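Local coordinates for protein membrane-bound lytic murein transglycosylase (Agrobacterium tumefaciens, PDB 2PNW) that probably cleaves the glycan strands of peptidoglycan as a lytic transglycosylase of the MltA family, at residues 76-79 / 80-84. Numbering follows the deposited sequence.
Sequences RQFF and ETNSV
Phe79 O, at the C-terminal end of helix 72-82, is gripped twice by Ser83: the backbone N donates over 2.9 Å and the hydroxyl OG donates to the same oxygen over 2.7 Å. The two donors arrive from opposite faces of the carbonyl plane. With chi1 at 69°, Ser83 OG lies between its own N and carbonyl carbon, folded back toward the Phe79 carbonyl, near the plane of the Phe79 ring at its edge. One residue earlier, Phe78 O receives two weak bonds from Asn82, one from the backbone N and one from the side-chain ND2, both bent well away from straight. The same ND2 lies 3.3 Å from Phe78 CD1, and the amide and ring planes are inclined at 51°, while Asn82 CB sits over a face of that ring. On the outer surface, Gln77 bends at chi2 (65°) and brings NE2 to Thr81 OG1, a nearly straight 3.0 Å bond lying in the Gln77 amide plane; Thr81 N closes the ordinary helical bond to Gln77 O. Arg76 and Glu80 do not meet directly: a water accepts from Arg76 NE and donates to Glu80 OE2, each over 2.9 Å. Arg76 also pairs with Glu73, and Glu80 OE2 takes a bond from Trp20 NE1. Beneath the helix, Phe78 meets Phe29 edge-to-face and packs on helix 54-66, whereas Phe79 rests on Met32 and Leu361. At Ser83 the chain leaves helical geometry and begins strand 83-89, where Val84 is backbone-bonded to Leu362. The serine hydroxyl thus supplements the final backbone bond at this helix-to-strand junction, giving the carbonyl oxygen of buried Phe79 two donors close to where the helix's last carbonyls begin to lack N-H partners from a following turn.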
ATOM      1  N   ARG A  76      -4.248 -17.521  18.269  1.00 24.16           N
ATOM      2  CA  ARG A  76      -4.045 -16.433  19.235  1.00 24.71           C
ATOM      3  C   ARG A  76      -2.961 -16.804  20.247  1.00 24.75           C
ATOM      4  O   ARG A  76      -2.140 -15.956  20.611  1.00 25.00           O
ATOM      5  CB  ARG A  76      -5.347 -16.072  19.973  1.00 23.87           C
ATOM      6  CG  ARG A  76      -6.420 -15.451  19.091  1.00 26.08           C
ATOM      7  CD  ARG A  76      -7.589 -14.930  19.914  1.00 25.82           C
ATOM      8  NE  ARG A  76      -8.223 -16.020  20.655  1.00 29.37           N
ATOM      9  CZ  ARG A  76      -9.261 -16.733  20.218  1.00 31.45           C
ATOM     10  NH1 ARG A  76      -9.807 -16.482  19.027  1.00 31.58           N
ATOM     11  NH2 ARG A  76      -9.759 -17.702  20.981  1.00 32.27           N
ATOM     12  N   GLN A  77      -2.961 -18.063  20.703  1.00 24.36           N
ATOM     13  CA  GLN A  77      -2.009 -18.513  21.722  1.00 24.78           C
ATOM     14  C   GLN A  77      -0.584 -18.428  21.219  1.00 24.11           C
ATOM     15  O   GLN A  77       0.329 -18.098  21.975  1.00 24.11           O
ATOM     16  CB  GLN A  77      -2.312 -19.949  22.193  1.00 25.34           C
ATOM     17  CG  GLN A  77      -1.385 -20.423  23.333  1.00 29.27           C
ATOM     18  CD  GLN A  77      -1.578 -19.627  24.622  1.00 33.82           C
ATOM     19  OE1 GLN A  77      -2.678 -19.572  25.168  1.00 36.19           O
ATOM     20  NE2 GLN A  77      -0.505 -19.017  25.114  1.00 33.70           N
ATOM     21  N   PHE A  78      -0.383 -18.730  19.940  1.00 22.91           N
ATOM     22  CA  PHE A  78       0.930 -18.545  19.357  1.00 22.10           C
ATOM     23  C   PHE A  78       1.483 -17.145  19.652  1.00 21.92           C
ATOM     24  O   PHE A  78       2.634 -16.996  20.104  1.00 22.53           O
ATOM     25  CB  PHE A  78       0.897 -18.746  17.838  1.00 21.34           C
ATOM     26  CG  PHE A  78       2.187 -18.353  17.177  1.00 21.18           C
ATOM     27  CD1 PHE A  78       3.295 -19.193  17.254  1.00 21.03           C
ATOM     28  CD2 PHE A  78       2.306 -17.121  16.507  1.00 21.31           C
ATOM     29  CE1 PHE A  78       4.535 -18.817  16.682  1.00 23.04           C
ATOM     30  CE2 PHE A  78       3.517 -16.733  15.946  1.00 20.96           C
ATOM     31  CZ  PHE A  78       4.641 -17.588  16.027  1.00 20.56           C
ATOM     32  N   PHE A  79       0.678 -16.122  19.378  1.00 21.60           N
ATOM     33  CA  PHE A  79       1.121 -14.732  19.571  1.00 22.18           C
ATOM     34  C   PHE A  79       1.307 -14.377  21.043  1.00 23.21           C
ATOM     35  O   PHE A  79       2.269 -13.684  21.400  1.00 23.25           O
ATOM     36  CB  PHE A  79       0.183 -13.735  18.859  1.00 21.30           C
ATOM     37  CG  PHE A  79       0.257 -13.832  17.360  1.00 21.30           C
ATOM     38  CD1 PHE A  79       1.351 -13.300  16.663  1.00 20.63           C
ATOM     39  CD2 PHE A  79      -0.722 -14.516  16.649  1.00 22.11           C
ATOM     40  CE1 PHE A  79       1.449 -13.425  15.267  1.00 19.69           C
ATOM     41  CE2 PHE A  79      -0.622 -14.654  15.253  1.00 21.43           C
ATOM     42  CZ  PHE A  79       0.466 -14.112  14.572  1.00 18.76           C
ATOM     43  N   GLU A  80       0.384 -14.838  21.885  1.00 24.10           N
ATOM     44  CA  GLU A  80       0.488 -14.626  23.345  1.00 24.92           C
ATOM     45  C   GLU A  80       1.756 -15.197  23.945  1.00 25.08           C
ATOM     46  O   GLU A  80       2.336 -14.581  24.820  1.00 25.86           O
ATOM     47  CB  GLU A  80      -0.741 -15.185  24.071  1.00 25.60           C
ATOM     48  CG  GLU A  80      -2.029 -14.565  23.566  1.00 29.03           C
ATOM     49  CD  GLU A  80      -3.215 -14.817  24.465  1.00 35.97           C
ATOM     50  OE1 GLU A  80      -3.012 -14.887  25.705  1.00 38.78           O
ATOM     51  OE2 GLU A  80      -4.348 -14.928  23.924  1.00 35.89           O
ATOM     52  N   THR A  81       2.197 -16.350  23.450  1.00 25.09           N
ATOM     53  CA  THR A  81       3.410 -17.010  23.906  1.00 25.70           C
ATOM     54  C   THR A  81       4.683 -16.342  23.371  1.00 25.86           C
ATOM     55  O   THR A  81       5.681 -16.231  24.096  1.00 25.70           O
ATOM     56  CB  THR A  81       3.394 -18.511  23.503  1.00 25.87           C
ATOM     57  OG1 THR A  81       2.313 -19.164  24.159  1.00 27.53           O
ATOM     58  CG2 THR A  81       4.704 -19.233  23.874  1.00 27.23           C
ATOM     59  N   ASN A  82       4.635 -15.879  22.122  1.00 24.53           N
ATOM     60  CA  ASN A  82       5.851 -15.558  21.377  1.00 24.40           C
ATOM     61  C   ASN A  82       6.052 -14.081  21.027  1.00 24.25           C
ATOM     62  O   ASN A  82       7.069 -13.699  20.423  1.00 24.10           O
ATOM     63  CB  ASN A  82       5.914 -16.436  20.122  1.00 24.12           C
ATOM     64  CG  ASN A  82       6.079 -17.896  20.455  1.00 26.21           C
ATOM     65  OD1 ASN A  82       7.027 -18.281  21.152  1.00 25.74           O
ATOM     66  ND2 ASN A  82       5.146 -18.725  19.984  1.00 23.54           N
ATOM     67  N   SER A  83       5.101 -13.244  21.433  1.00 24.22           N
ATOM     68  CA  SER A  83       5.220 -11.811  21.195  1.00 24.46           C
ATOM     69  C   SER A  83       4.691 -10.997  22.376  1.00 24.26           C
ATOM     70  O   SER A  83       3.961 -11.518  23.236  1.00 23.96           O
ATOM     71  CB  SER A  83       4.501 -11.423  19.903  1.00 24.67           C
ATOM     72  OG  SER A  83       3.086 -11.542  20.039  1.00 25.60           O
ATOM     73  N   VAL A  84       5.061  -9.720  22.411  1.00 23.81           N
ATOM     74  CA  VAL A  84       4.615  -8.802  23.460  1.00 24.53           C
ATOM     75  C   VAL A  84       3.982  -7.576  22.809  1.00 24.65           C
ATOM     76  O   VAL A  84       4.620  -6.948  21.965  1.00 23.79           O
ATOM     77  CB  VAL A  84       5.801  -8.347  24.326  1.00 25.10           C
ATOM     78  CG1 VAL A  84       5.331  -7.358  25.417  1.00 25.84           C
ATOM     79  CG2 VAL A  84       6.521  -9.549  24.939  1.00 25.27           C
TER
HETATM   80  O   HOH W   1      -6.866 -16.255  23.202  1.00 34.14           O